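Local coordinates for protein aminoglycoside 3'-phosphotransferase AphA1-IAB (Acinetobacter baumannii, PDB 4GKH) that phosphorylates kanamycin and related aminoglycosides at the 3'-hydroxyl, using a protein-kinase-like fold, and so confers resistance to these antibiotics, at residues A[179-190]-A[260-271]; A[196-204]-A[232-240]. One frame throughout, in Å; residues are numbered along the deposited sequence.

In the fold
Past the antiparallel sheet of the N-terminal part and the helices that follow, the chain reaches helix 176-184, the first partner of interaction 1. It then forms the loop 196-204 between strands 193-196 and 205-208, and helix 227-237, through the segment starting at Ile232, packs against that loop to close interaction 2. Helix 259-269 finally returns to 179-190 and closes the wider loop, so that interaction 2 is nested inside interaction 1. The two centres lie about 17 Å apart. They also touch: Asp269 CG is 3.5 Å from Ile232 CD1, and Leu266 packs on Trp234 and Asn235. Both contacts reach kanamycin, Asp269 and Glu270 from one, Asp199 from the other.

Interaction 1. Residues A[179-190]-A[260-271]; sequences VWKEMHKLLPFS and NKLQFHLMLDEF. With KAN (kanamycin a), chain M.
Phe189 turns a ring edge toward the face of Phe264, with centroids 5.5 Å apart and planes at 71°, a T-shaped pair. Lys261 covers one face of the Phe189 ring with its aliphatic chain: CG sits 3.9 Å from the ring centroid and only 13° off the normal, a CH-pi contact. Bends at chi2 and chi3 carry the lysine chain across this ring, and its NZ goes on to a salt bridge with Asp225. A second edge-to-face pair, offset, lies at the other end, where the edge of Trp180 is directed at the face of Phe271 with the planes strongly inclined.

Between the two pairs stands selenomethionine Met183. With CG anti to the backbone N, its chain extends toward helix 260-269, and a bend at chi3 takes CE to within 3.5 Å of Phe271 CE1. SE lies obliquely to the Phe264 ring, 4.8 Å from its centroid, a Met-aromatic contact. Leu186 CD1 lies at the edge of the Phe264 ring, near its plane, and 3.6 Å from Phe264 CA; it also touches Met267 SE. The second selenomethionine, Met267, reaches back toward helix 179-184, placing CE 3.6 Å from Val179 O.

No hydrogen bond crosses between the segments, so 816 Å² of buried surface rests on apolar and aromatic packing. Helices 179-184 and 260-269 run nearly antiparallel, at 158°, with their axes 10.0 Å apart. Near the C-terminal end of segment 260-271, Asp269 O accepts from kanamycin N2 and Glu270 OE1 from N3, the latter at 2.7 Å; Glu270 OE2 is held by Arg171 and Asp168. Helix 146-158 packs on Trp180 and Met183, helix 227-237 on Lys261 and His265, and strand 224-225 on Phe189.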
loop_
_atom_site.group_PDB
_atom_site.type_symbol
_atom_site.label_atom_id
_atom_site.label_comp_id
_atom_site.label_asym_id
_atom_site.label_seq_id
_atom_site.Cartn_x
_atom_site.Cartn_y
_atom_site.Cartn_z
ATOM N N VAL A 179 17.443 -14.293 2.865
ATOM C CA VAL A 179 15.998 -14.077 2.747
ATOM C C VAL A 179 15.482 -14.637 1.415
ATOM O O VAL A 179 14.491 -15.369 1.382
ATOM C CB VAL A 179 15.629 -12.592 2.936
ATOM C CG1 VAL A 179 14.116 -12.375 2.842
ATOM C CG2 VAL A 179 16.162 -12.092 4.285
ATOM N N TRP A 180 16.187 -14.335 0.326
ATOM C CA TRP A 180 15.824 -14.838 -0.995
ATOM C C TRP A 180 15.811 -16.377 -1.038
ATOM O O TRP A 180 14.836 -16.980 -1.461
ATOM C CB TRP A 180 16.790 -14.262 -2.042
ATOM C CG TRP A 180 16.544 -14.695 -3.439
ATOM C CD1 TRP A 180 17.300 -15.576 -4.168
ATOM C CD2 TRP A 180 15.499 -14.248 -4.306
ATOM N NE1 TRP A 180 16.775 -15.715 -5.431
ATOM C CE2 TRP A 180 15.669 -14.910 -5.541
ATOM C CE3 TRP A 180 14.428 -13.363 -4.157
ATOM C CZ2 TRP A 180 14.816 -14.705 -6.621
ATOM C CZ3 TRP A 180 13.573 -13.164 -5.242
ATOM C CH2 TRP A 180 13.766 -13.841 -6.444
ATOM N N LYS A 181 16.889 -17.011 -0.592
ATOM C CA LYS A 181 16.972 -18.470 -0.637
ATOM C C LYS A 181 15.907 -19.151 0.219
ATOM O O LYS A 181 15.281 -20.111 -0.217
ATOM C CB LYS A 181 18.360 -18.959 -0.211
ATOM C CG LYS A 181 19.453 -18.666 -1.225
ATOM C CD LYS A 181 20.737 -19.419 -0.903
ATOM C CE LYS A 181 21.250 -20.191 -2.112
ATOM N NZ LYS A 181 21.590 -19.307 -3.263
ATOM N N GLU A 182 15.718 -18.657 1.441
ATOM C CA GLU A 182 14.772 -19.262 2.372
ATOM C C GLU A 182 13.353 -19.126 1.858
ATOM O O GLU A 182 12.533 -20.017 2.022
ATOM C CB GLU A 182 14.890 -18.608 3.747
ATOM C CG GLU A 182 16.194 -18.938 4.449
ATOM C CD GLU A 182 16.200 -20.346 4.992
ATOM O OE1 GLU A 182 17.042 -21.159 4.552
ATOM O OE2 GLU A 182 15.350 -20.636 5.863
HETATM N N MSE A 183 13.075 -17.993 1.237
HETATM C CA MSE A 183 11.752 -17.732 0.710
HETATM C C MSE A 183 11.362 -18.782 -0.331
HETATM O O MSE A 183 10.205 -19.176 -0.411
HETATM C CB MSE A 183 11.687 -16.327 0.107
HETATM C CG MSE A 183 10.305 -15.952 -0.401
HETATM SE SE MSE A 183 10.127 -14.110 -0.963
HETATM C CE MSE A 183 11.605 -14.059 -2.250
ATOM N N HIS A 184 12.322 -19.247 -1.127
ATOM C CA HIS A 184 11.980 -20.190 -2.194
ATOM C C HIS A 184 11.657 -21.603 -1.697
ATOM O O HIS A 184 11.026 -22.386 -2.402
ATOM C CB HIS A 184 13.026 -20.178 -3.318
ATOM C CG HIS A 184 12.914 -18.975 -4.202
ATOM N ND1 HIS A 184 13.349 -17.726 -3.813
ATOM C CD2 HIS A 184 12.358 -18.815 -5.427
ATOM C CE1 HIS A 184 13.082 -16.851 -4.767
ATOM N NE2 HIS A 184 12.485 -17.487 -5.759
ATOM N N LYS A 185 12.043 -21.899 -0.460
ATOM C CA LYS A 185 11.697 -23.177 0.162
ATOM C C LYS A 185 10.207 -23.355 0.509
ATOM O O LYS A 185 9.748 -24.479 0.706
ATOM C CB LYS A 185 12.594 -23.429 1.376
ATOM C CG LYS A 185 14.062 -23.484 0.993
ATOM C CD LYS A 185 14.981 -23.396 2.195
ATOM C CE LYS A 185 16.438 -23.377 1.750
ATOM N NZ LYS A 185 17.378 -23.280 2.901
ATOM N N LEU A 186 9.456 -22.259 0.557
ATOM C CA LEU A 186 8.016 -22.313 0.818
ATOM C C LEU A 186 7.185 -22.650 -0.431
ATOM O O LEU A 186 6.076 -23.185 -0.329
ATOM C CB LEU A 186 7.551 -20.967 1.389
ATOM C CG LEU A 186 8.395 -20.356 2.512
ATOM C CD1 LEU A 186 8.082 -18.877 2.670
ATOM C CD2 LEU A 186 8.188 -21.084 3.830
ATOM N N LEU A 187 7.722 -22.316 -1.604
ATOM C CA LEU A 187 7.022 -22.496 -2.881
ATOM C C LEU A 187 6.988 -23.970 -3.317
ATOM O O LEU A 187 7.909 -24.728 -3.008
ATOM C CB LEU A 187 7.675 -21.617 -3.969
ATOM C CG LEU A 187 7.511 -20.096 -3.818
ATOM C CD1 LEU A 187 8.132 -19.323 -4.991
ATOM C CD2 LEU A 187 6.034 -19.721 -3.645
ATOM N N PRO A 188 5.943 -24.374 -4.062
ATOM C CA PRO A 188 4.854 -23.530 -4.570
ATOM C C PRO A 188 3.485 -23.777 -3.937
ATOM O O PRO A 188 3.266 -24.792 -3.281
ATOM C CB PRO A 188 4.811 -23.918 -6.052
ATOM C CG PRO A 188 5.181 -25.388 -6.051
ATOM C CD PRO A 188 6.006 -25.654 -4.791
ATOM N N PHE A 189 2.566 -22.836 -4.150
ATOM C CA PHE A 189 1.171 -23.003 -3.751
ATOM C C PHE A 189 0.237 -22.470 -4.838
ATOM O O PHE A 189 0.637 -21.648 -5.657
ATOM C CB PHE A 189 0.894 -22.306 -2.415
ATOM C CG PHE A 189 1.219 -20.837 -2.408
ATOM C CD1 PHE A 189 0.270 -19.898 -2.786
ATOM C CD2 PHE A 189 2.472 -20.390 -2.011
ATOM C CE1 PHE A 189 0.565 -18.549 -2.777
ATOM C CE2 PHE A 189 2.774 -19.041 -1.998
ATOM C CZ PHE A 189 1.820 -18.118 -2.384
ATOM N N SER A 190 -1.002 -22.942 -4.856
ATOM C CA SER A 190 -1.971 -22.423 -5.819
ATOM C C SER A 190 -2.552 -21.117 -5.301
ATOM O O SER A 190 -3.077 -21.066 -4.191
ATOM C CB SER A 190 -3.084 -23.436 -6.090
ATOM O OG SER A 190 -3.747 -23.782 -4.888
ATOM N N ASN A 260 1.907 -20.862 5.738
ATOM C CA ASN A 260 2.842 -20.862 4.618
ATOM C C ASN A 260 2.650 -19.659 3.702
ATOM O O ASN A 260 3.622 -19.024 3.284
ATOM C CB ASN A 260 2.735 -22.157 3.816
ATOM C CG ASN A 260 3.731 -22.219 2.675
ATOM O OD1 ASN A 260 4.929 -22.412 2.893
ATOM N ND2 ASN A 260 3.242 -22.058 1.449
ATOM N N LYS A 261 1.398 -19.338 3.388
ATOM C CA LYS A 261 1.135 -18.195 2.528
ATOM C C LYS A 261 1.401 -16.899 3.271
ATOM O O LYS A 261 1.868 -15.922 2.691
ATOM C CB LYS A 261 -0.301 -18.216 1.976
ATOM C CG LYS A 261 -0.541 -19.308 0.944
ATOM C CD LYS A 261 -1.591 -18.888 -0.091
ATOM C CE LYS A 261 -2.990 -18.934 0.431
ATOM N NZ LYS A 261 -3.944 -18.867 -0.707
ATOM N N LEU A 262 1.124 -16.898 4.569
ATOM C CA LEU A 262 1.414 -15.723 5.377
ATOM C C LEU A 262 2.928 -15.437 5.343
ATOM O O LEU A 262 3.371 -14.318 5.035
ATOM C CB LEU A 262 0.953 -15.971 6.820
ATOM C CG LEU A 262 1.081 -14.841 7.842
ATOM C CD1 LEU A 262 0.424 -13.592 7.333
ATOM C CD2 LEU A 262 0.458 -15.261 9.180
ATOM N N GLN A 263 3.709 -16.464 5.635
ATOM C CA GLN A 263 5.158 -16.325 5.722
ATOM C C GLN A 263 5.731 -15.934 4.367
ATOM O O GLN A 263 6.584 -15.040 4.271
ATOM C CB GLN A 263 5.777 -17.638 6.194
ATOM C CG GLN A 263 7.288 -17.628 6.233
ATOM C CD GLN A 263 7.839 -17.008 7.500
ATOM O OE1 GLN A 263 7.224 -16.121 8.099
ATOM N NE2 GLN A 263 9.007 -17.483 7.924
ATOM N N PHE A 264 5.260 -16.590 3.311
ATOM C CA PHE A 264 5.715 -16.212 1.983
ATOM C C PHE A 264 5.546 -14.720 1.692
ATOM O O PHE A 264 6.478 -14.064 1.229
ATOM C CB PHE A 264 5.083 -17.047 0.858
ATOM C CG PHE A 264 5.453 -16.541 -0.510
ATOM C CD1 PHE A 264 6.661 -16.906 -1.086
ATOM C CD2 PHE A 264 4.625 -15.641 -1.184
ATOM C CE1 PHE A 264 7.024 -16.427 -2.342
ATOM C CE2 PHE A 264 4.992 -15.144 -2.431
ATOM C CZ PHE A 264 6.195 -15.543 -3.006
ATOM N N HIS A 265 4.367 -14.174 1.958
ATOM C CA HIS A 265 4.109 -12.790 1.606
ATOM C C HIS A 265 4.842 -11.789 2.489
ATOM O O HIS A 265 5.226 -10.711 2.024
ATOM C CB HIS A 265 2.599 -12.505 1.540
ATOM C CG HIS A 265 1.934 -13.129 0.351
ATOM N ND1 HIS A 265 1.393 -14.399 0.381
ATOM C CD2 HIS A 265 1.785 -12.686 -0.921
ATOM C CE1 HIS A 265 0.908 -14.695 -0.813
ATOM N NE2 HIS A 265 1.133 -13.673 -1.622
ATOM N N LEU A 266 5.054 -12.155 3.751
ATOM C CA LEU A 266 5.884 -11.357 4.657
ATOM C C LEU A 266 7.317 -11.304 4.131
ATOM O O LEU A 266 7.959 -10.254 4.113
ATOM C CB LEU A 266 5.892 -11.987 6.045
ATOM C CG LEU A 266 4.571 -11.868 6.805
ATOM C CD1 LEU A 266 4.613 -12.691 8.083
ATOM C CD2 LEU A 266 4.316 -10.411 7.104
HETATM N N MSE A 267 7.821 -12.452 3.715
HETATM C CA MSE A 267 9.182 -12.494 3.211
HETATM C C MSE A 267 9.295 -11.707 1.901
HETATM O O MSE A 267 10.266 -10.986 1.677
HETATM C CB MSE A 267 9.651 -13.941 3.063
HETATM C CG MSE A 267 9.811 -14.666 4.403
HETATM SE SE MSE A 267 10.496 -16.445 4.187
HETATM C CE MSE A 267 12.376 -16.005 4.171
ATOM N N LEU A 268 8.280 -11.798 1.054
ATOM C CA LEU A 268 8.336 -11.076 -0.223
ATOM C C LEU A 268 8.374 -9.572 -0.000
ATOM O O LEU A 268 9.084 -8.844 -0.699
ATOM C CB LEU A 268 7.158 -11.463 -1.119
ATOM C CG LEU A 268 7.081 -10.866 -2.532
ATOM C CD1 LEU A 268 8.268 -11.314 -3.376
ATOM C CD2 LEU A 268 5.775 -11.292 -3.186
ATOM N N ASP A 269 7.646 -9.105 1.005
ATOM C CA ASP A 269 7.599 -7.666 1.263
ATOM C C ASP A 269 8.927 -7.108 1.778
ATOM O O ASP A 269 9.145 -5.894 1.711
ATOM C CB ASP A 269 6.428 -7.278 2.191
ATOM C CG ASP A 269 6.034 -5.803 2.063
ATOM O OD1 ASP A 269 5.888 -5.312 0.930
ATOM O OD2 ASP A 269 5.856 -5.121 3.097
ATOM N N GLU A 270 9.815 -7.977 2.264
ATOM C CA GLU A 270 11.166 -7.542 2.683
ATOM C C GLU A 270 11.929 -6.888 1.533
ATOM O O GLU A 270 12.830 -6.060 1.740
ATOM C CB GLU A 270 11.993 -8.707 3.238
ATOM C CG GLU A 270 11.411 -9.428 4.460
ATOM C CD GLU A 270 11.418 -8.589 5.737
ATOM O OE1 GLU A 270 11.199 -7.361 5.669
ATOM O OE2 GLU A 270 11.627 -9.171 6.828
ATOM N N PHE A 271 11.560 -7.259 0.317
ATOM C CA PHE A 271 12.291 -6.824 -0.881
ATOM C C PHE A 271 11.860 -5.466 -1.442
ATOM O O PHE A 271 12.495 -4.937 -2.377
ATOM C CB PHE A 271 12.181 -7.910 -1.969
ATOM C CG PHE A 271 12.939 -9.165 -1.633
ATOM C CD1 PHE A 271 12.345 -10.176 -0.873
ATOM C CD2 PHE A 271 14.261 -9.316 -2.031
ATOM C CE1 PHE A 271 13.052 -11.319 -0.539
ATOM C CE2 PHE A 271 14.981 -10.460 -1.706
ATOM C CZ PHE A 271 14.375 -11.470 -0.957
HETATM C C1 KAN M . 7.947 0.020 4.330
HETATM C C2 KAN M . 6.692 0.755 3.914
HETATM C C3 KAN M . 6.380 0.591 2.439
HETATM C C4 KAN M . 7.569 1.122 1.639
HETATM C C5 KAN M . 8.797 0.316 2.020
HETATM C C6 KAN M . 9.935 0.928 1.203
HETATM C C7 KAN M . 8.977 -4.729 6.411
HETATM C C8 KAN M . 8.856 -3.407 7.124
HETATM C C9 KAN M . 7.954 -2.489 6.268
HETATM C C10 KAN M . 8.581 -2.229 4.881
HETATM C C11 KAN M . 8.665 -3.605 4.176
HETATM C C12 KAN M . 9.556 -4.528 5.000
HETATM C C13 KAN M . 8.570 -2.749 9.477
HETATM C C14 KAN M . 8.634 -3.622 10.732
HETATM C C15 KAN M . 7.330 -4.294 11.094
HETATM C C16 KAN M . 6.283 -3.222 11.305
HETATM C C17 KAN M . 6.169 -2.451 9.995
HETATM C C18 KAN M . 5.002 -1.438 9.985
HETATM N N1 KAN M . 11.184 0.214 1.489
HETATM N N2 KAN M . 9.264 -3.417 2.843
HETATM N N3 KAN M . 9.877 -5.552 7.251
HETATM N N4 KAN M . 7.483 -5.053 12.342
HETATM O O5 KAN M . 9.033 0.470 3.443
HETATM O O6 KAN M . 5.593 0.263 4.701
HETATM O O7 KAN M . 5.198 1.352 2.152
HETATM O O8 KAN M . 7.340 0.954 0.234
HETATM O O9 KAN M . 7.732 -1.374 4.087
HETATM O O10 KAN M . 7.625 -1.270 6.983
HETATM O O11 KAN M . 8.321 -3.696 8.439
HETATM O O12 KAN M . 7.452 -1.842 9.650
HETATM O O13 KAN M . 9.699 -4.553 10.510
HETATM O O14 KAN M . 5.046 -3.860 11.597
HETATM O O15 KAN M . 4.856 -0.890 8.645
#

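Interaction 2. Residues A[196-204]-A[232-240]; sequences THGDFSLDN and ILWNCLGEF. With KAN (kanamycin a), chain M.
Leu202 fits against Cys236, its CD1 3.6 Å from Cys236 CB, while the Leu202 and Leu233 side chains cross at about a right angle, CD2 meeting CD1. CG anti to the carbonyl carbon (chi1 -68°) brings both methyls of Leu202 over this helix face. Phe200 and Leu233 lie side by side pointing the same way, and Leu233 CD2 meets the edge of the phenyl ring close to its plane. The Phe200 carbonyl is packed over as well: its O is 3.3 Å from Leu233 CB, and Ile232 CG2 packs against the same carbonyl. This is the dense part of the contact, and helices 118-133 and 107-113 press on Phe200 and Leu202 from outside the pair. Leu202 N is buried and has no hydrogen-bond partner in the model; Cys236 SG lies 3.7 Å from it.

The loop 196-204 corresponds to the catalytic loop of the protein-kinase-like fold, and Asp199 is the probable proton acceptor. Its carboxylate OD2 takes a 2.5 Å hydrogen bond from kanamycin O7. Second-shell bonds set the backbone here: Asp199 N donates to His197 ND1 in the imidazole plane, and Asn204 ND2 donates to Asp199 O nearly straight (174°). An inverse gamma turn at Phe200 and an ST turn, Asp203 N to Ser201 OG, shape the following residues.

Toward kanamycin the packing thins: Asp199 OD1 comes no nearer to Ile232 CG2 than 4.1 Å. Asn235 O is 3.3 Å from kanamycin O14. At the far end Phe240, partly exposed, meets Leu202 CD1 obliquely through CE1 at 3.7 Å, beside the exposed Gly238 and Glu239.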
loop_
_atom_site.group_PDB
_atom_site.type_symbol
_atom_site.label_atom_id
_atom_site.label_comp_id
_atom_site.label_asym_id
_atom_site.label_seq_id
_atom_site.Cartn_x
_atom_site.Cartn_y
_atom_site.Cartn_z
ATOM N N THR A 196 -5.938 -7.055 -5.364
ATOM C CA THR A 196 -5.211 -6.667 -4.153
ATOM C C THR A 196 -4.717 -5.234 -4.220
ATOM O O THR A 196 -4.550 -4.660 -5.305
ATOM C CB THR A 196 -3.991 -7.578 -3.850
ATOM O OG1 THR A 196 -3.043 -7.472 -4.919
ATOM C CG2 THR A 196 -4.422 -9.036 -3.664
ATOM N N HIS A 197 -4.476 -4.661 -3.046
ATOM C CA HIS A 197 -3.963 -3.300 -2.943
ATOM C C HIS A 197 -2.450 -3.308 -3.162
ATOM O O HIS A 197 -1.893 -2.465 -3.872
ATOM C CB HIS A 197 -4.280 -2.766 -1.536
ATOM C CG HIS A 197 -3.755 -1.389 -1.279
ATOM N ND1 HIS A 197 -2.449 -1.149 -0.916
ATOM C CD2 HIS A 197 -4.364 -0.182 -1.308
ATOM C CE1 HIS A 197 -2.268 0.148 -0.752
ATOM N NE2 HIS A 197 -3.416 0.759 -0.987
ATOM N N GLY A 198 -1.779 -4.262 -2.530
ATOM C CA GLY A 198 -0.335 -4.398 -2.669
ATOM C C GLY A 198 0.530 -3.823 -1.556
ATOM O O GLY A 198 1.682 -4.229 -1.397
ATOM N N ASP A 199 -0.002 -2.856 -0.819
ATOM C CA ASP A 199 0.673 -2.328 0.370
ATOM C C ASP A 199 -0.378 -1.950 1.421
ATOM O O ASP A 199 -0.499 -0.796 1.807
ATOM C CB ASP A 199 1.583 -1.138 -0.013
ATOM C CG ASP A 199 2.566 -0.762 1.083
ATOM O OD1 ASP A 199 2.620 -1.457 2.122
ATOM O OD2 ASP A 199 3.304 0.228 0.892
ATOM N N PHE A 200 -1.152 -2.950 1.851
ATOM C CA PHE A 200 -2.296 -2.742 2.737
ATOM C C PHE A 200 -1.794 -2.625 4.180
ATOM O O PHE A 200 -2.035 -3.497 5.020
ATOM C CB PHE A 200 -3.323 -3.881 2.571
ATOM C CG PHE A 200 -4.754 -3.498 2.936
ATOM C CD1 PHE A 200 -5.582 -2.876 2.009
ATOM C CD2 PHE A 200 -5.266 -3.775 4.200
ATOM C CE1 PHE A 200 -6.893 -2.521 2.335
ATOM C CE2 PHE A 200 -6.601 -3.428 4.537
ATOM C CZ PHE A 200 -7.405 -2.797 3.603
ATOM N N SER A 201 -1.091 -1.532 4.456
ATOM C CA SER A 201 -0.522 -1.307 5.768
ATOM C C SER A 201 -1.362 -0.299 6.542
ATOM O O SER A 201 -2.222 0.358 5.976
ATOM C CB SER A 201 0.897 -0.766 5.646
ATOM O OG SER A 201 0.839 0.600 5.268
ATOM N N LEU A 202 -1.067 -0.148 7.830
ATOM C CA LEU A 202 -1.771 0.841 8.641
ATOM C C LEU A 202 -1.493 2.289 8.219
ATOM O O LEU A 202 -2.221 3.194 8.611
ATOM C CB LEU A 202 -1.421 0.666 10.115
ATOM C CG LEU A 202 -1.917 -0.605 10.805
ATOM C CD1 LEU A 202 -1.258 -0.679 12.192
ATOM C CD2 LEU A 202 -3.436 -0.599 10.936
ATOM N N ASP A 203 -0.450 2.518 7.425
ATOM C CA ASP A 203 -0.158 3.877 6.977
ATOM C C ASP A 203 -0.981 4.250 5.739
ATOM O O ASP A 203 -1.045 5.421 5.368
ATOM C CB ASP A 203 1.324 4.040 6.630
ATOM C CG ASP A 203 2.229 3.699 7.780
ATOM O OD1 ASP A 203 1.872 4.019 8.936
ATOM O OD2 ASP A 203 3.296 3.103 7.523
ATOM N N ASN A 204 -1.604 3.268 5.099
ATOM C CA ASN A 204 -2.241 3.528 3.792
ATOM C C ASN A 204 -3.760 3.471 3.787
ATOM O O ASN A 204 -4.385 3.477 2.721
ATOM C CB ASN A 204 -1.699 2.571 2.739
ATOM C CG ASN A 204 -0.294 2.921 2.324
ATOM O OD1 ASN A 204 0.116 4.081 2.428
ATOM N ND2 ASN A 204 0.453 1.930 1.841
ATOM N N ILE A 232 0.565 -8.170 5.082
ATOM C CA ILE A 232 1.134 -6.880 5.415
ATOM C C ILE A 232 0.379 -6.217 6.557
ATOM O O ILE A 232 0.991 -5.642 7.453
ATOM C CB ILE A 232 1.217 -5.979 4.165
ATOM C CG1 ILE A 232 2.235 -6.585 3.188
ATOM C CG2 ILE A 232 1.586 -4.548 4.543
ATOM C CD1 ILE A 232 2.562 -5.697 1.973
ATOM N N LEU A 233 -0.950 -6.315 6.543
ATOM C CA LEU A 233 -1.726 -5.709 7.622
ATOM C C LEU A 233 -1.495 -6.482 8.921
ATOM O O LEU A 233 -1.377 -5.898 10.006
ATOM C CB LEU A 233 -3.220 -5.682 7.261
ATOM C CG LEU A 233 -4.115 -5.011 8.315
ATOM C CD1 LEU A 233 -3.615 -3.600 8.615
ATOM C CD2 LEU A 233 -5.574 -4.973 7.846
ATOM N N TRP A 234 -1.460 -7.810 8.816
ATOM C CA TRP A 234 -1.214 -8.673 9.979
ATOM C C TRP A 234 0.143 -8.335 10.622
ATOM O O TRP A 234 0.297 -8.302 11.854
ATOM C CB TRP A 234 -1.269 -10.151 9.547
ATOM C CG TRP A 234 -1.073 -11.146 10.642
ATOM C CD1 TRP A 234 -2.043 -11.696 11.436
ATOM C CD2 TRP A 234 0.162 -11.745 11.047
ATOM N NE1 TRP A 234 -1.480 -12.579 12.325
ATOM C CE2 TRP A 234 -0.129 -12.627 12.109
ATOM C CE3 TRP A 234 1.487 -11.605 10.632
ATOM C CZ2 TRP A 234 0.858 -13.378 12.754
ATOM C CZ3 TRP A 234 2.475 -12.354 11.281
ATOM C CH2 TRP A 234 2.150 -13.226 12.323
ATOM N N ASN A 235 1.127 -8.066 9.774
ATOM C CA ASN A 235 2.454 -7.688 10.261
ATOM C C ASN A 235 2.378 -6.369 11.054
ATOM O O ASN A 235 2.913 -6.275 12.165
ATOM C CB ASN A 235 3.448 -7.576 9.089
ATOM C CG ASN A 235 4.896 -7.514 9.558
ATOM O OD1 ASN A 235 5.279 -8.188 10.510
ATOM N ND2 ASN A 235 5.702 -6.707 8.892
ATOM N N CYS A 236 1.673 -5.380 10.504
ATOM C CA CYS A 236 1.513 -4.082 11.167
ATOM C C CYS A 236 0.873 -4.218 12.534
ATOM O O CYS A 236 1.325 -3.617 13.520
ATOM C CB CYS A 236 0.646 -3.154 10.319
ATOM S SG CYS A 236 1.513 -2.613 8.826
ATOM N N LEU A 237 -0.195 -5.003 12.582
ATOM C CA LEU A 237 -0.936 -5.208 13.823
ATOM C C LEU A 237 -0.100 -5.901 14.888
ATOM O O LEU A 237 -0.355 -5.756 16.081
ATOM C CB LEU A 237 -2.220 -5.978 13.547
ATOM C CG LEU A 237 -3.280 -5.219 12.746
ATOM C CD1 LEU A 237 -4.463 -6.128 12.384
ATOM C CD2 LEU A 237 -3.756 -4.013 13.540
ATOM N N GLY A 238 0.911 -6.649 14.465
ATOM C CA GLY A 238 1.825 -7.301 15.391
ATOM C C GLY A 238 2.592 -6.328 16.258
ATOM O O GLY A 238 3.176 -6.715 17.266
ATOM N N GLU A 239 2.599 -5.056 15.865
ATOM C CA GLU A 239 3.229 -4.035 16.697
ATOM C C GLU A 239 2.360 -3.716 17.917
ATOM O O GLU A 239 2.849 -3.175 18.911
ATOM C CB GLU A 239 3.525 -2.759 15.888
ATOM C CG GLU A 239 4.608 -1.868 16.518
ATOM C CD GLU A 239 4.977 -0.641 15.676
ATOM O OE1 GLU A 239 5.797 0.188 16.157
ATOM O OE2 GLU A 239 4.456 -0.504 14.544
ATOM N N PHE A 240 1.075 -4.067 17.840
ATOM C CA PHE A 240 0.110 -3.667 18.859
ATOM C C PHE A 240 -0.389 -4.827 19.723
ATOM O O PHE A 240 -0.439 -4.714 20.940
ATOM C CB PHE A 240 -1.085 -2.960 18.207
ATOM C CG PHE A 240 -0.726 -1.667 17.539
ATOM C CD1 PHE A 240 -0.274 -1.652 16.234
ATOM C CD2 PHE A 240 -0.821 -0.466 18.230
ATOM C CE1 PHE A 240 0.070 -0.466 15.624
ATOM C CE2 PHE A 240 -0.482 0.724 17.626
ATOM C CZ PHE A 240 -0.037 0.726 16.322
HETATM C C1 KAN M . 7.947 0.020 4.330
HETATM C C2 KAN M . 6.692 0.755 3.914
HETATM C C3 KAN M . 6.380 0.591 2.439
HETATM C C4 KAN M . 7.569 1.122 1.639
HETATM C C5 KAN M . 8.797 0.316 2.020
HETATM C C6 KAN M . 9.935 0.928 1.203
HETATM C C7 KAN M . 8.977 -4.729 6.411
HETATM C C8 KAN M . 8.856 -3.407 7.124
HETATM C C9 KAN M . 7.954 -2.489 6.268
HETATM C C10 KAN M . 8.581 -2.229 4.881
HETATM C C11 KAN M . 8.665 -3.605 4.176
HETATM C C12 KAN M . 9.556 -4.528 5.000
HETATM C C13 KAN M . 8.570 -2.749 9.477
HETATM C C14 KAN M . 8.634 -3.622 10.732
HETATM C C15 KAN M . 7.330 -4.294 11.094
HETATM C C16 KAN M . 6.283 -3.222 11.305
HETATM C C17 KAN M . 6.169 -2.451 9.995
HETATM C C18 KAN M . 5.002 -1.438 9.985
HETATM N N1 KAN M . 11.184 0.214 1.489
HETATM N N2 KAN M . 9.264 -3.417 2.843
HETATM N N3 KAN M . 9.877 -5.552 7.251
HETATM N N4 KAN M . 7.483 -5.053 12.342
HETATM O O5 KAN M . 9.033 0.470 3.443
HETATM O O6 KAN M . 5.593 0.263 4.701
HETATM O O7 KAN M . 5.198 1.352 2.152
HETATM O O8 KAN M . 7.340 0.954 0.234
HETATM O O9 KAN M . 7.732 -1.374 4.087
HETATM O O10 KAN M . 7.625 -1.270 6.983
HETATM O O11 KAN M . 8.321 -3.696 8.439
HETATM O O12 KAN M . 7.452 -1.842 9.650
HETATM O O13 KAN M . 9.699 -4.553 10.510
HETATM O O14 KAN M . 5.046 -3.860 11.597
HETATM O O15 KAN M . 4.856 -0.890 8.645
#